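Periplasmic binding protein (Mycobacterium smegmatis, PDB 4MDY) probably serves as the extracytoplasmic solute-binding component of an ABC transporter, consistent with a role in iron uptake. Local coordinates at residues A[181-186]-A[237-242]. Residues are numbered along the deposited sequence; the frame is centred on the assembly and turned at random.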
loop_
_atom_site.group_PDB
_atom_site.type_symbol
_atom_site.label_atom_id
_atom_site.label_comp_id
_atom_site.label_asym_id
_atom_site.label_seq_id
_atom_site.Cartn_x
_atom_site.Cartn_y
_atom_site.Cartn_z
ATOM N N GLY A 181 1.462 11.802 -7.584
ATOM C CA GLY A 181 0.415 12.084 -6.616
ATOM C C GLY A 181 -0.745 12.806 -7.278
ATOM O O GLY A 181 -0.571 13.486 -8.290
ATOM N N GLY A 182 -1.933 12.646 -6.704
ATOM C CA GLY A 182 -3.158 13.208 -7.278
ATOM C C GLY A 182 -3.341 14.695 -7.027
ATOM O O GLY A 182 -4.227 15.314 -7.616
ATOM N N THR A 183 -2.526 15.257 -6.136
ATOM C CA THR A 183 -2.527 16.691 -5.846
ATOM C C THR A 183 -1.115 17.277 -5.956
ATOM O O THR A 183 -0.113 16.578 -5.753
ATOM C CB THR A 183 -3.097 16.976 -4.441
ATOM O OG1 THR A 183 -2.297 16.324 -3.448
ATOM C CG2 THR A 183 -4.536 16.472 -4.325
ATOM N N LEU A 184 -1.035 18.559 -6.296
ATOM C CA LEU A 184 0.248 19.258 -6.299
ATOM C C LEU A 184 0.579 19.663 -4.867
ATOM O O LEU A 184 -0.312 19.778 -4.024
ATOM C CB LEU A 184 0.214 20.486 -7.215
ATOM C CG LEU A 184 -0.157 20.256 -8.685
ATOM C CD1 LEU A 184 -0.240 21.576 -9.432
ATOM C CD2 LEU A 184 0.838 19.340 -9.374
ATOM N N TYR A 185 1.865 19.841 -4.590
ATOM C CA TYR A 185 2.325 20.318 -3.292
ATOM C C TYR A 185 3.112 21.597 -3.517
ATOM O O TYR A 185 4.156 21.574 -4.170
ATOM C CB TYR A 185 3.221 19.286 -2.591
ATOM C CG TYR A 185 3.710 19.797 -1.257
ATOM C CD1 TYR A 185 2.892 19.744 -0.140
ATOM C CD2 TYR A 185 4.968 20.378 -1.126
ATOM C CE1 TYR A 185 3.312 20.234 1.084
ATOM C CE2 TYR A 185 5.405 20.871 0.097
ATOM C CZ TYR A 185 4.569 20.793 1.197
ATOM O OH TYR A 185 4.974 21.276 2.419
ATOM N N ARG A 186 2.605 22.708 -2.991
ATOM C CA ARG A 186 3.232 24.016 -3.178
ATOM C C ARG A 186 3.617 24.244 -4.641
ATOM O O ARG A 186 4.730 24.685 -4.936
ATOM C CB ARG A 186 4.456 24.163 -2.256
ATOM C CG ARG A 186 4.125 24.040 -0.776
ATOM C CD ARG A 186 5.342 24.229 0.123
ATOM N NE ARG A 186 5.827 25.612 0.131
ATOM C CZ ARG A 186 7.069 26.011 -0.162
ATOM N NH1 ARG A 186 7.365 27.304 -0.113
ATOM N NH2 ARG A 186 8.026 25.143 -0.495
ATOM N N ASP A 237 -12.828 13.472 -9.416
ATOM C CA ASP A 237 -12.897 14.360 -10.566
ATOM C C ASP A 237 -12.363 15.730 -10.176
ATOM O O ASP A 237 -11.680 16.375 -10.968
ATOM C CB ASP A 237 -14.343 14.504 -11.051
ATOM C CG ASP A 237 -14.906 13.215 -11.630
ATOM O OD1 ASP A 237 -14.135 12.427 -12.225
ATOM O OD2 ASP A 237 -16.130 12.999 -11.495
ATOM N N GLN A 238 -12.682 16.164 -8.953
ATOM C CA GLN A 238 -12.163 17.422 -8.416
ATOM C C GLN A 238 -10.645 17.446 -8.541
ATOM O O GLN A 238 -10.085 18.421 -9.035
ATOM C CB GLN A 238 -12.578 17.633 -6.949
ATOM C CG GLN A 238 -12.191 18.998 -6.370
ATOM C CD GLN A 238 -12.682 19.215 -4.939
ATOM O OE1 GLN A 238 -11.886 19.436 -4.023
ATOM N NE2 GLN A 238 -13.994 19.151 -4.742
ATOM N N ASP A 239 -9.995 16.363 -8.111
ATOM C CA ASP A 239 -8.530 16.260 -8.186
ATOM C C ASP A 239 -8.016 16.358 -9.623
ATOM O O ASP A 239 -7.038 17.071 -9.889
ATOM C CB ASP A 239 -8.025 14.939 -7.578
ATOM C CG ASP A 239 -8.124 14.897 -6.057
ATOM O OD1 ASP A 239 -8.389 15.944 -5.441
ATOM O OD2 ASP A 239 -7.915 13.805 -5.473
ATOM N N ARG A 240 -8.654 15.638 -10.544
ATOM C CA ARG A 240 -8.174 15.593 -11.932
ATOM C C ARG A 240 -8.286 16.955 -12.585
ATOM O O ARG A 240 -7.368 17.411 -13.269
ATOM C CB ARG A 240 -8.954 14.586 -12.780
ATOM C CG ARG A 240 -8.717 14.757 -14.283
ATOM C CD ARG A 240 -9.669 13.928 -15.112
ATOM N NE ARG A 240 -11.034 14.410 -14.956
ATOM C CZ ARG A 240 -12.121 13.731 -15.310
ATOM N NH1 ARG A 240 -12.019 12.524 -15.860
ATOM N NH2 ARG A 240 -13.320 14.265 -15.114
ATOM N N ASP A 241 -9.435 17.588 -12.395
ATOM C CA ASP A 241 -9.704 18.864 -13.043
ATOM C C ASP A 241 -8.802 19.968 -12.479
ATOM O O ASP A 241 -8.397 20.868 -13.211
ATOM C CB ASP A 241 -11.194 19.208 -12.945
ATOM C CG ASP A 241 -12.085 18.173 -13.651
ATOM O OD1 ASP A 241 -11.634 17.524 -14.623
ATOM O OD2 ASP A 241 -13.244 17.997 -13.232
ATOM N N ALA A 242 -8.450 19.877 -11.198
ATOM C CA ALA A 242 -7.478 20.796 -10.610
ATOM C C ALA A 242 -6.088 20.652 -11.244
ATOM O O ALA A 242 -5.383 21.640 -11.437
ATOM C CB ALA A 242 -7.407 20.609 -9.104
HETATM O O HOH W 1 -5.472 17.762 -7.724
#
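In Asp239 a chi1 of -72° sets the carboxylate beside its own backbone N, and in Thr183 a chi1 of 60° places the hydroxyl between the backbone N and the carbonyl carbon, which leaves the methyl CG2 to meet the acid. The two side chains pass at a slant, and Thr183 CG2 comes to 4.0 Å from Asp239 OD1, a loose van der Waals approach. Beside it, Asp239 CB lies 3.8 Å from Gly182 O, where the loop runs closest to the helix.

No direct hydrogen bond joins the two backbones; a single water does the work. It donates one hydrogen to Gly182 O at 2.7 Å and the other to Asp239 O at 2.8 Å, so two carbonyls that could not bond each other are both served.

OD2 of Asp239 accepts from the backbone N of Glu235, just ahead of helix 237-244, while the Asp239 amide bonds to Ser236 OG. A salt-bridge network of Asp237, Arg240 and Asp241 lies on the helix away from the loop.

The contact lies just past the C-terminal ends of two neighbouring strands, 176-181 and 229-233, of the parallel sheet in one lobe of a solute-binding protein, and it sits at the surface. Only 104 Å² is buried, so cohesion here probably rests on the shared water more than on side-chain contact. The seam thus exemplifies a general principle: two backbone carbonyls, both acceptors, can be joined by a water that donates to each.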